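PDB 6QE6: tRNA (Adenine(22)-N(1))-methyltransferase from Mycoplasma capricolum subsp. capricolum, which probably methylates N1 of adenine 22 in tRNA, with S-adenosyl-L-methionine as the likely methyl donor and S-adenosyl-L-homocysteine as the product seen bound here. Local coordinates for residues S23-Q28 with F161-D165; L115-L121 with S138-N144; H167-L171 with L201-Y205. All blocks are in the same frame, centred on the assembly; numbering follows the deposited sequence.

Contact 1. Residues S23-Q28 with F161-D165; sequences SFRLNQ and FIYED. With SAH (S-adenosyl-L-homocysteine), chain C.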
loop_
_atom_site.group_PDB
_atom_site.type_symbol
_atom_site.label_atom_id
_atom_site.label_comp_id
_atom_site.label_asym_id
_atom_site.label_seq_id
_atom_site.Cartn_x
_atom_site.Cartn_y
_atom_site.Cartn_z
ATOM N N SER A 23 0.584 -4.081 14.555
ATOM C CA SER A 23 -0.779 -4.456 14.226
ATOM C C SER A 23 -0.780 -5.541 13.143
ATOM O O SER A 23 0.235 -5.797 12.482
ATOM C CB SER A 23 -1.565 -3.231 13.760
ATOM O OG SER A 23 -1.110 -2.779 12.500
ATOM N N PHE A 24 -1.946 -6.176 12.957
ATOM C CA PHE A 24 -2.070 -7.245 11.969
ATOM C C PHE A 24 -1.632 -6.781 10.587
ATOM O O PHE A 24 -0.901 -7.494 9.885
ATOM C CB PHE A 24 -3.507 -7.769 11.907
ATOM C CG PHE A 24 -3.698 -8.899 10.921
ATOM C CD1 PHE A 24 -3.255 -10.182 11.210
ATOM C CD2 PHE A 24 -4.305 -8.674 9.691
ATOM C CE1 PHE A 24 -3.424 -11.219 10.296
ATOM C CE2 PHE A 24 -4.458 -9.709 8.778
ATOM C CZ PHE A 24 -4.027 -10.976 9.090
ATOM N N ARG A 25 -2.076 -5.593 10.165
ATOM C CA ARG A 25 -1.723 -5.169 8.810
ATOM C C ARG A 25 -0.231 -4.864 8.681
ATOM O O ARG A 25 0.356 -5.133 7.621
ATOM C CB ARG A 25 -2.560 -3.970 8.376
ATOM C CG ARG A 25 -2.429 -2.760 9.243
ATOM C CD ARG A 25 -3.476 -1.759 8.845
ATOM N NE ARG A 25 -4.000 -1.097 10.026
ATOM C CZ ARG A 25 -3.495 0.023 10.518
ATOM N NH1 ARG A 25 -2.449 0.601 9.908
ATOM N NH2 ARG A 25 -4.032 0.553 11.615
ATOM N N LEU A 26 0.406 -4.347 9.748
ATOM C CA LEU A 26 1.850 -4.116 9.693
ATOM C C LEU A 26 2.617 -5.428 9.691
ATOM O O LEU A 26 3.657 -5.539 9.029
ATOM C CB LEU A 26 2.300 -3.221 10.853
ATOM C CG LEU A 26 2.025 -1.729 10.599
ATOM C CD1 LEU A 26 2.865 -0.842 11.488
ATOM C CD2 LEU A 26 2.255 -1.365 9.119
ATOM N N ASN A 27 2.118 -6.442 10.397
ATOM C CA ASN A 27 2.773 -7.736 10.294
ATOM C C ASN A 27 2.687 -8.288 8.888
ATOM O O ASN A 27 3.601 -8.989 8.448
ATOM C CB ASN A 27 2.182 -8.728 11.278
ATOM C CG ASN A 27 2.982 -8.801 12.540
ATOM O OD1 ASN A 27 2.621 -8.193 13.565
ATOM N ND2 ASN A 27 4.117 -9.509 12.473
ATOM N N GLN A 28 1.611 -7.982 8.165
ATOM C CA GLN A 28 1.499 -8.487 6.801
ATOM C C GLN A 28 2.576 -7.885 5.917
ATOM O O GLN A 28 3.169 -8.592 5.100
ATOM C CB GLN A 28 0.107 -8.219 6.232
ATOM C CG GLN A 28 -1.037 -8.935 6.983
ATOM C CD GLN A 28 -0.666 -10.344 7.402
ATOM O OE1 GLN A 28 -0.623 -10.663 8.595
ATOM N NE2 GLN A 28 -0.380 -11.189 6.431
ATOM N N PHE A 161 -6.181 -8.398 0.910
ATOM C CA PHE A 161 -7.251 -7.530 1.388
ATOM C C PHE A 161 -7.457 -7.811 2.865
ATOM O O PHE A 161 -7.690 -8.964 3.246
ATOM C CB PHE A 161 -8.545 -7.760 0.590
ATOM C CG PHE A 161 -9.672 -6.827 0.965
ATOM C CD1 PHE A 161 -9.601 -5.466 0.669
ATOM C CD2 PHE A 161 -10.813 -7.314 1.611
ATOM C CE1 PHE A 161 -10.638 -4.602 1.012
ATOM C CE2 PHE A 161 -11.863 -6.464 1.946
ATOM C CZ PHE A 161 -11.775 -5.109 1.650
ATOM N N ILE A 162 -7.379 -6.764 3.687
ATOM C CA ILE A 162 -7.241 -6.890 5.137
ATOM C C ILE A 162 -8.355 -6.117 5.842
ATOM O O ILE A 162 -8.650 -4.964 5.493
ATOM C CB ILE A 162 -5.865 -6.383 5.605
ATOM C CG1 ILE A 162 -4.741 -7.217 4.981
ATOM C CG2 ILE A 162 -5.779 -6.354 7.125
ATOM C CD1 ILE A 162 -3.387 -6.583 5.132
ATOM N N TYR A 163 -8.959 -6.745 6.845
ATOM C CA TYR A 163 -9.872 -6.067 7.753
ATOM C C TYR A 163 -9.194 -5.905 9.108
ATOM O O TYR A 163 -8.753 -6.895 9.698
ATOM C CB TYR A 163 -11.182 -6.846 7.911
ATOM C CG TYR A 163 -11.978 -6.335 9.083
ATOM C CD1 TYR A 163 -12.803 -5.222 8.952
ATOM C CD2 TYR A 163 -11.864 -6.933 10.345
ATOM C CE1 TYR A 163 -13.514 -4.729 10.036
ATOM C CE2 TYR A 163 -12.563 -6.440 11.441
ATOM C CZ TYR A 163 -13.391 -5.343 11.285
ATOM O OH TYR A 163 -14.088 -4.862 12.377
ATOM N N GLU A 164 -9.120 -4.673 9.612
ATOM C CA GLU A 164 -8.649 -4.466 10.977
ATOM C C GLU A 164 -9.266 -3.203 11.562
ATOM O O GLU A 164 -9.345 -2.174 10.889
ATOM C CB GLU A 164 -7.116 -4.382 11.048
ATOM C CG GLU A 164 -6.582 -4.103 12.460
ATOM C CD GLU A 164 -5.062 -4.264 12.582
ATOM O OE1 GLU A 164 -4.348 -4.089 11.566
ATOM O OE2 GLU A 164 -4.581 -4.570 13.704
ATOM N N ASP A 165 -9.688 -3.299 12.823
ATOM C CA ASP A 165 -10.232 -2.179 13.610
ATOM C C ASP A 165 -11.351 -1.448 12.875
ATOM O O ASP A 165 -11.354 -0.220 12.753
ATOM C CB ASP A 165 -9.130 -1.202 14.016
ATOM C CG ASP A 165 -8.183 -1.771 15.070
ATOM O OD1 ASP A 165 -8.531 -2.763 15.761
ATOM O OD2 ASP A 165 -7.082 -1.203 15.216
HETATM N N SAH C . 2.885 3.874 9.283
HETATM C CA SAH C . 1.952 3.770 10.400
HETATM C CB SAH C . 1.325 5.136 10.714
HETATM C CG SAH C . 0.397 5.733 9.654
HETATM S SD SAH C . -0.380 7.269 10.224
HETATM C C SAH C . 0.855 2.739 10.124
HETATM O O SAH C . 0.595 2.382 8.970
HETATM O OXT SAH C . 0.199 2.240 11.046
HETATM C "C5'" SAH C . 0.158 8.156 8.743
HETATM C "C4'" SAH C . 1.498 8.854 8.951
HETATM O "O4'" SAH C . 1.967 9.324 7.709
HETATM C "C3'" SAH C . 1.386 10.077 9.842
HETATM O "O3'" SAH C . 2.360 10.007 10.857
HETATM C "C2'" SAH C . 1.678 11.257 8.930
HETATM O "O2'" SAH C . 2.407 12.225 9.634
HETATM C "C1'" SAH C . 2.491 10.622 7.825
HETATM N N9 SAH C . 2.347 11.285 6.528
HETATM C C8 SAH C . 1.211 11.819 5.990
HETATM N N7 SAH C . 1.527 12.315 4.763
HETATM C C5 SAH C . 2.825 12.099 4.520
HETATM C C6 SAH C . 3.638 12.411 3.442
HETATM N N6 SAH C . 3.148 13.042 2.377
HETATM N N1 SAH C . 4.968 12.060 3.488
HETATM C C2 SAH C . 5.486 11.402 4.585
HETATM N N3 SAH C . 4.663 11.101 5.650
HETATM C C4 SAH C . 3.355 11.445 5.617
#

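Contact 2. Residues L115-L121 with S138-N144; sequences LGSQTIL and SNTSVKN. With SAH (S-adenosyl-L-homocysteine), chain C.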
loop_
_atom_site.group_PDB
_atom_site.type_symbol
_atom_site.label_atom_id
_atom_site.label_comp_id
_atom_site.label_asym_id
_atom_site.label_seq_id
_atom_site.Cartn_x
_atom_site.Cartn_y
_atom_site.Cartn_z
ATOM N N LEU A 115 -1.997 5.317 4.629
ATOM C CA LEU A 115 -2.425 6.491 3.887
ATOM C C LEU A 115 -3.426 6.061 2.825
ATOM O O LEU A 115 -3.593 4.868 2.542
ATOM C CB LEU A 115 -1.227 7.221 3.267
ATOM C CG LEU A 115 -0.142 7.703 4.247
ATOM C CD1 LEU A 115 1.089 8.210 3.525
ATOM C CD2 LEU A 115 -0.679 8.779 5.223
ATOM N N GLY A 116 -4.128 7.056 2.260
ATOM C CA GLY A 116 -5.009 6.806 1.139
ATOM C C GLY A 116 -4.268 6.727 -0.196
ATOM O O GLY A 116 -3.161 7.240 -0.376
ATOM N N SER A 117 -4.919 6.073 -1.158
ATOM C CA SER A 117 -4.319 5.865 -2.471
ATOM C C SER A 117 -3.970 7.180 -3.146
ATOM O O SER A 117 -2.922 7.296 -3.788
ATOM C CB SER A 117 -5.272 5.059 -3.344
ATOM O OG SER A 117 -5.378 3.749 -2.829
ATOM N N GLN A 118 -4.843 8.177 -3.030
ATOM C CA GLN A 118 -4.562 9.473 -3.635
ATOM C C GLN A 118 -3.245 10.038 -3.116
ATOM O O GLN A 118 -2.346 10.367 -3.901
ATOM C CB GLN A 118 -5.715 10.424 -3.345
ATOM C CG GLN A 118 -6.087 11.356 -4.468
ATOM C CD GLN A 118 -7.566 11.698 -4.428
ATOM O OE1 GLN A 118 -8.365 11.132 -5.181
ATOM N NE2 GLN A 118 -7.943 12.597 -3.515
ATOM N N THR A 119 -3.099 10.111 -1.783
ATOM C CA THR A 119 -1.841 10.553 -1.177
ATOM C C THR A 119 -0.668 9.701 -1.642
ATOM O O THR A 119 0.418 10.222 -1.921
ATOM C CB THR A 119 -1.942 10.486 0.348
ATOM O OG1 THR A 119 -3.160 11.096 0.777
ATOM C CG2 THR A 119 -0.745 11.192 1.011
ATOM N N ILE A 120 -0.871 8.383 -1.712
ATOM C CA ILE A 120 0.207 7.466 -2.049
ATOM C C ILE A 120 0.648 7.674 -3.490
ATOM O O ILE A 120 1.845 7.741 -3.786
ATOM C CB ILE A 120 -0.234 6.017 -1.793
ATOM C CG1 ILE A 120 -0.315 5.744 -0.287
ATOM C CG2 ILE A 120 0.745 5.068 -2.441
ATOM C CD1 ILE A 120 -1.053 4.492 0.046
ATOM N N LEU A 121 -0.318 7.788 -4.407
ATOM C CA LEU A 121 0.021 8.017 -5.804
ATOM C C LEU A 121 0.842 9.291 -5.966
ATOM O O LEU A 121 1.811 9.313 -6.732
ATOM C CB LEU A 121 -1.252 8.073 -6.646
ATOM C CG LEU A 121 -1.119 8.340 -8.151
ATOM C CD1 LEU A 121 -0.393 7.202 -8.842
ATOM C CD2 LEU A 121 -2.499 8.542 -8.780
ATOM N N SER A 138 -2.646 0.612 1.625
ATOM C CA SER A 138 -3.557 1.744 1.500
ATOM C C SER A 138 -4.860 1.484 2.244
ATOM O O SER A 138 -5.333 0.346 2.342
ATOM C CB SER A 138 -3.858 2.020 0.030
ATOM O OG SER A 138 -4.630 3.192 -0.116
ATOM N N ASN A 139 -5.451 2.552 2.766
ATOM C CA ASN A 139 -6.762 2.445 3.395
ATOM C C ASN A 139 -7.893 2.870 2.464
ATOM O O ASN A 139 -9.020 3.081 2.924
ATOM C CB ASN A 139 -6.804 3.245 4.701
ATOM C CG ASN A 139 -6.424 4.687 4.511
ATOM O OD1 ASN A 139 -6.810 5.312 3.517
ATOM N ND2 ASN A 139 -5.673 5.242 5.470
ATOM N N THR A 140 -7.604 3.030 1.173
ATOM C CA THR A 140 -8.619 3.120 0.140
ATOM C C THR A 140 -8.209 2.192 -0.991
ATOM O O THR A 140 -7.032 1.849 -1.132
ATOM C CB THR A 140 -8.817 4.558 -0.380
ATOM O OG1 THR A 140 -7.599 5.055 -0.979
ATOM C CG2 THR A 140 -9.287 5.487 0.761
ATOM N N SER A 141 -9.203 1.765 -1.773
ATOM C CA SER A 141 -8.956 0.879 -2.901
ATOM C C SER A 141 -7.911 1.485 -3.834
ATOM O O SER A 141 -7.774 2.705 -3.933
ATOM C CB SER A 141 -10.256 0.621 -3.650
ATOM O OG SER A 141 -10.746 1.853 -4.131
ATOM N N VAL A 142 -7.158 0.622 -4.512
ATOM C CA VAL A 142 -5.896 1.038 -5.118
ATOM C C VAL A 142 -5.889 0.892 -6.635
ATOM O O VAL A 142 -4.844 0.626 -7.229
ATOM C CB VAL A 142 -4.725 0.255 -4.496
ATOM C CG1 VAL A 142 -4.591 0.626 -3.042
ATOM C CG2 VAL A 142 -4.917 -1.254 -4.646
ATOM N N LYS A 143 -7.037 1.088 -7.281
ATOM C CA LYS A 143 -7.073 1.016 -8.742
ATOM C C LYS A 143 -6.056 1.969 -9.380
ATOM O O LYS A 143 -5.424 1.634 -10.383
ATOM C CB LYS A 143 -8.493 1.308 -9.241
ATOM C CG LYS A 143 -8.542 2.009 -10.586
ATOM C CD LYS A 143 -9.507 1.340 -11.554
ATOM C CE LYS A 143 -9.635 2.141 -12.847
ATOM N NZ LYS A 143 -10.882 1.793 -13.567
ATOM N N ASN A 144 -5.870 3.151 -8.800
ATOM C CA ASN A 144 -4.915 4.097 -9.355
ATOM C C ASN A 144 -3.474 3.644 -9.121
ATOM O O ASN A 144 -2.599 3.969 -9.918
ATOM C CB ASN A 144 -5.170 5.499 -8.770
ATOM C CG ASN A 144 -5.219 5.506 -7.192
ATOM O OD1 ASN A 144 -5.331 4.438 -6.552
ATOM N ND2 ASN A 144 -5.150 6.714 -6.583
HETATM N N SAH C . 2.885 3.874 9.283
HETATM C CA SAH C . 1.952 3.770 10.400
HETATM C CB SAH C . 1.325 5.136 10.714
HETATM C CG SAH C . 0.397 5.733 9.654
HETATM S SD SAH C . -0.380 7.269 10.224
HETATM C C SAH C . 0.855 2.739 10.124
HETATM O O SAH C . 0.595 2.382 8.970
HETATM O OXT SAH C . 0.199 2.240 11.046
HETATM C "C5'" SAH C . 0.158 8.156 8.743
HETATM C "C4'" SAH C . 1.498 8.854 8.951
HETATM O "O4'" SAH C . 1.967 9.324 7.709
HETATM C "C3'" SAH C . 1.386 10.077 9.842
HETATM O "O3'" SAH C . 2.360 10.007 10.857
HETATM C "C2'" SAH C . 1.678 11.257 8.930
HETATM O "O2'" SAH C . 2.407 12.225 9.634
HETATM C "C1'" SAH C . 2.491 10.622 7.825
HETATM N N9 SAH C . 2.347 11.285 6.528
HETATM C C8 SAH C . 1.211 11.819 5.990
HETATM N N7 SAH C . 1.527 12.315 4.763
HETATM C C5 SAH C . 2.825 12.099 4.520
HETATM C C6 SAH C . 3.638 12.411 3.442
HETATM N N6 SAH C . 3.148 13.042 2.377
HETATM N N1 SAH C . 4.968 12.060 3.488
HETATM C C2 SAH C . 5.486 11.402 4.585
HETATM N N3 SAH C . 4.663 11.101 5.650
HETATM C C4 SAH C . 3.355 11.445 5.617
HETATM O O HOH W 1 -7.692 7.864 -1.728
#

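Contact 3. Residues H167-L171 with L201-Y205; sequences HYYWL and LYISY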
loop_
_atom_site.group_PDB
_atom_site.type_symbol
_atom_site.label_atom_id
_atom_site.label_comp_id
_atom_site.label_asym_id
_atom_site.label_seq_id
_atom_site.Cartn_x
_atom_site.Cartn_y
_atom_site.Cartn_z
ATOM N N HIS A 167 -12.057 -1.291 9.749
ATOM C CA HIS A 167 -11.541 -0.617 8.560
ATOM C C HIS A 167 -10.959 -1.648 7.600
ATOM O O HIS A 167 -10.402 -2.669 8.018
ATOM C CB HIS A 167 -10.450 0.407 8.900
ATOM C CG HIS A 167 -10.973 1.723 9.375
ATOM N ND1 HIS A 167 -11.367 1.942 10.679
ATOM C CD2 HIS A 167 -11.154 2.900 8.725
ATOM C CE1 HIS A 167 -11.775 3.194 10.811
ATOM N NE2 HIS A 167 -11.658 3.795 9.640
ATOM N N TYR A 168 -11.052 -1.359 6.309
ATOM C CA TYR A 168 -10.432 -2.206 5.302
ATOM C C TYR A 168 -9.147 -1.590 4.761
ATOM O O TYR A 168 -8.931 -0.373 4.804
ATOM C CB TYR A 168 -11.405 -2.494 4.163
ATOM C CG TYR A 168 -12.537 -3.331 4.662
ATOM C CD1 TYR A 168 -12.349 -4.670 4.951
ATOM C CD2 TYR A 168 -13.780 -2.772 4.910
ATOM C CE1 TYR A 168 -13.382 -5.452 5.439
ATOM C CE2 TYR A 168 -14.823 -3.544 5.404
ATOM C CZ TYR A 168 -14.617 -4.884 5.663
ATOM O OH TYR A 168 -15.644 -5.657 6.148
ATOM N N TYR A 169 -8.277 -2.467 4.271
ATOM C CA TYR A 169 -6.951 -2.082 3.820
ATOM C C TYR A 169 -6.569 -2.883 2.585
ATOM O O TYR A 169 -6.904 -4.067 2.461
ATOM C CB TYR A 169 -5.911 -2.299 4.910
ATOM C CG TYR A 169 -6.143 -1.440 6.120
ATOM C CD1 TYR A 169 -6.933 -1.892 7.179
ATOM C CD2 TYR A 169 -5.569 -0.178 6.208
ATOM C CE1 TYR A 169 -7.140 -1.115 8.266
ATOM C CE2 TYR A 169 -5.774 0.609 7.302
ATOM C CZ TYR A 169 -6.568 0.144 8.326
ATOM O OH TYR A 169 -6.773 0.937 9.429
ATOM N N TRP A 170 -5.839 -2.232 1.690
ATOM C CA TRP A 170 -5.472 -2.799 0.403
ATOM C C TRP A 170 -3.955 -2.906 0.384
ATOM O O TRP A 170 -3.248 -1.892 0.364
ATOM C CB TRP A 170 -5.994 -1.933 -0.747
ATOM C CG TRP A 170 -7.497 -2.006 -1.027
ATOM C CD1 TRP A 170 -8.100 -2.684 -2.043
ATOM C CD2 TRP A 170 -8.560 -1.344 -0.310
ATOM N NE1 TRP A 170 -9.465 -2.503 -2.005
ATOM C CE2 TRP A 170 -9.773 -1.690 -0.948
ATOM C CE3 TRP A 170 -8.603 -0.510 0.813
ATOM C CZ2 TRP A 170 -11.018 -1.218 -0.504
ATOM C CZ3 TRP A 170 -9.822 -0.044 1.246
ATOM C CH2 TRP A 170 -11.022 -0.400 0.588
ATOM N N LEU A 171 -3.446 -4.120 0.412
ATOM C CA LEU A 171 -2.012 -4.317 0.420
ATOM C C LEU A 171 -1.564 -4.719 -0.977
ATOM O O LEU A 171 -2.144 -5.630 -1.576
ATOM C CB LEU A 171 -1.618 -5.369 1.458
ATOM C CG LEU A 171 -0.136 -5.727 1.515
ATOM C CD1 LEU A 171 0.374 -5.777 2.932
ATOM C CD2 LEU A 171 0.072 -7.065 0.843
ATOM N N LEU A 201 -13.710 -12.858 2.164
ATOM C CA LEU A 201 -13.690 -11.529 2.771
ATOM C C LEU A 201 -13.891 -10.446 1.711
ATOM O O LEU A 201 -14.782 -9.592 1.835
ATOM C CB LEU A 201 -12.380 -11.315 3.542
ATOM C CG LEU A 201 -12.213 -9.977 4.283
ATOM C CD1 LEU A 201 -13.213 -9.841 5.435
ATOM C CD2 LEU A 201 -10.792 -9.786 4.801
ATOM N N TYR A 202 -13.095 -10.496 0.634
ATOM C CA TYR A 202 -13.148 -9.459 -0.399
ATOM C C TYR A 202 -14.447 -9.528 -1.196
ATOM O O TYR A 202 -15.018 -8.492 -1.566
ATOM C CB TYR A 202 -11.930 -9.589 -1.328
ATOM C CG TYR A 202 -11.733 -8.455 -2.296
ATOM C CD1 TYR A 202 -11.890 -7.140 -1.897
ATOM C CD2 TYR A 202 -11.370 -8.697 -3.622
ATOM C CE1 TYR A 202 -11.713 -6.093 -2.789
ATOM C CE2 TYR A 202 -11.181 -7.647 -4.527
ATOM C CZ TYR A 202 -11.358 -6.349 -4.102
ATOM O OH TYR A 202 -11.181 -5.300 -4.978
ATOM N N ILE A 203 -14.922 -10.736 -1.493
ATOM C CA ILE A 203 -16.196 -10.850 -2.189
ATOM C C ILE A 203 -17.308 -10.252 -1.339
ATOM O O ILE A 203 -18.163 -9.509 -1.838
ATOM C CB ILE A 203 -16.477 -12.318 -2.566
ATOM C CG1 ILE A 203 -15.469 -12.783 -3.623
ATOM C CG2 ILE A 203 -17.884 -12.466 -3.093
ATOM C CD1 ILE A 203 -15.465 -14.279 -3.842
ATOM N N SER A 204 -17.284 -10.528 -0.035
ATOM C CA SER A 204 -18.282 -9.966 0.869
ATOM C C SER A 204 -18.266 -8.442 0.819
ATOM O O SER A 204 -19.316 -7.796 0.686
ATOM C CB SER A 204 -18.020 -10.468 2.279
ATOM O OG SER A 204 -19.009 -9.965 3.131
ATOM N N TYR A 205 -17.066 -7.856 0.884
ATOM C CA TYR A 205 -16.920 -6.409 0.773
ATOM C C TYR A 205 -17.505 -5.882 -0.540
ATOM O O TYR A 205 -18.148 -4.823 -0.562
ATOM C CB TYR A 205 -15.443 -6.042 0.899
ATOM C CG TYR A 205 -15.159 -4.576 0.690
ATOM C CD1 TYR A 205 -15.194 -3.684 1.763
ATOM C CD2 TYR A 205 -14.859 -4.080 -0.571
ATOM C CE1 TYR A 205 -14.940 -2.344 1.586
ATOM C CE2 TYR A 205 -14.610 -2.742 -0.761
ATOM C CZ TYR A 205 -14.645 -1.880 0.323
ATOM O OH TYR A 205 -14.393 -0.539 0.139
HETATM O O HOH W 2 -11.242 -2.837 -4.499
#

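Contact 1. Residues S23-Q28 with F161-D165
E164 meets the start of helix 24-31 with its side chain stretched out: CG lies anti to the backbone N (chi1 177°) and the chain stays extended to the carboxylate. In R25, CG sits between the backbone N and the carbonyl carbon, and a bend at chi3 brings the guanidinium past the carboxylate. The carboxylate takes two backbone N-H groups of the first helical turn. F24 N gives a hydrogen bond to E164 OE2 at 3.2 Å, and R25 N gives one to E164 OE1 at 3.1 Å. Both donors come on the syn side, tilted about 30° from the carboxylate plane. The same OE1 forms a salt bridge with R25 NE at 3.4 Å, the guanidinium and carboxylate planes standing 70° apart. OE1 therefore holds both the backbone and the side chain of R25. The helix N terminus and the arginine would both tend to stabilise a negative charge on E164. An apolar patch lies beside this polar grip. I162 CG2 touches the edge of the F24 ring, 3.8 Å from F24 CD2. The other branch of I162 ends in CD1, which packs 3.8 Å from Q28 CG. Y169 of strand 168-175 also touches both I162 and R25. At the far end of the arginine, R25 NH1 makes a weak hydrogen bond of 3.3 Å to the carboxylate atom OXT of SAH. E164 is thus a second-shell residue that probably helps to position a ligand-binding arginine. S23 occupies the N-cap position, and its CB lies beside E164 OE2. E164 follows strand 155-163, an outermost strand. An acidic side chain distant in sequence thus takes the first N-H groups of a helix, at the amino-acid end of the S-adenosyl-L-homocysteine pocket.

Contact 2. Residues L115-L121 with S138-N144
S117, in the first turn of helix 117-124, fits into the bend that follows strand 133-138. This is the tight part of the contact. S117 OG lies anti to its carbonyl carbon (chi1 -68°), which directs it to the backbone of 138-144. There it donates a hydrogen bond to S141 O at 2.8 Å, coming from above the carbonyl plane. S138 OG lies 2.9 Å from S117 OG and itself donates to T140 O. S117 N gives a nearly straight hydrogen bond to T140 OG1 (2.9 Å, 169°), so a threonine hydroxyl takes up an N-H of the first helical turn. Further along, N144 sets its amide beside S117, with N144 OD1 3.3 Å from S117 CB. L121 CD2 packs on N144 ND2 at 3.9 Å, and I120 CD1 reaches S138 CB at 3.7 Å. The strand ends are joined by N139 N to L115 O at 3.0 Å. The looser side is around T140 and Q118, which are exposed. Here a water takes the place of direct packing: it accepts from Q118 N and is also hydrogen-bonded to T140 OG1. L115 CD2 touches SAH. Elsewhere, W170 of strand 168-175 packs on S141 and V142. A threonine hydroxyl and a water take the N-H groups of S117 and Q118, while the S117 hydroxyl goes to S141 O. This suggests that directed bonds help to fix the turn beside the cofactor pocket, with apolar contacts of I120 and L121 beside them.

Contact 3. Residues H167-L171 with L201-Y205
Y205, Y168 and W170 bury the most surface here and form an aromatic cluster. Y205 is the central member, wedged between the other two rings. Its CG lies anti to the backbone N, which carries the ring from helix 200-217 to strand 168-175. One edge of Y205 points at a face of Y168 in an edge-to-face pair. The centroids are 4.9 Å apart and the planes stand at 67°. Y205 CD1 sits over the Y168 ring toward its rim, and the closest atoms are Y205 CE1 and Y168 CD2 at 3.5 Å. The roles reverse at W170. The six-membered ring of W170 turns its edge to the face of Y205 in an offset edge-to-face pair, with centroids 5.6 Å apart and planes at 82°. Y205 OH lies in the plane of the indole at its edge, 3.4 Å from W170 CH2. L201 CD1 adds a lighter contact at the edge of Y168, 4.4 Å from Y168 CE1. The direct contact is apolar and aromatic, but a water lies between the polar ends. It accepts from W170 NE1 at 3.1 Å and lies very close to Y202 OH, a doubtful short distance. Y202 OH is also hydrogen-bonded to F190 O. F161 of strand 155-163 meets Y168, W170, Y202 and Y205, so the cluster extends onto the neighbouring strand. The axis of 201-205 crosses that of strand segment 168-171 at -122°, with Y202 and I203 touching helix 225-244.

How the contacts relate
From the N terminus, helix 24-31 enters contact 1 first. Its partner comes only at the end of strand 155-163, so contact 1 closes a loop of 132 residues that includes most of the sheet. Contact 2 falls within that loop. It closes a short excursion of 16 residues, joining the start of helix 117-124 to the bend after strand 133-138. Contact 3 follows in series. It closes a loop of 29 residues and ties strand 168-175 to helix 200-217, the second last of the chain. Contacts 1 and 2 do not touch each other, though both reach SAH. Strand 168-175 lies between them in the sheet, pairing I162 with Y169 and S138 with W170, and so connects all three.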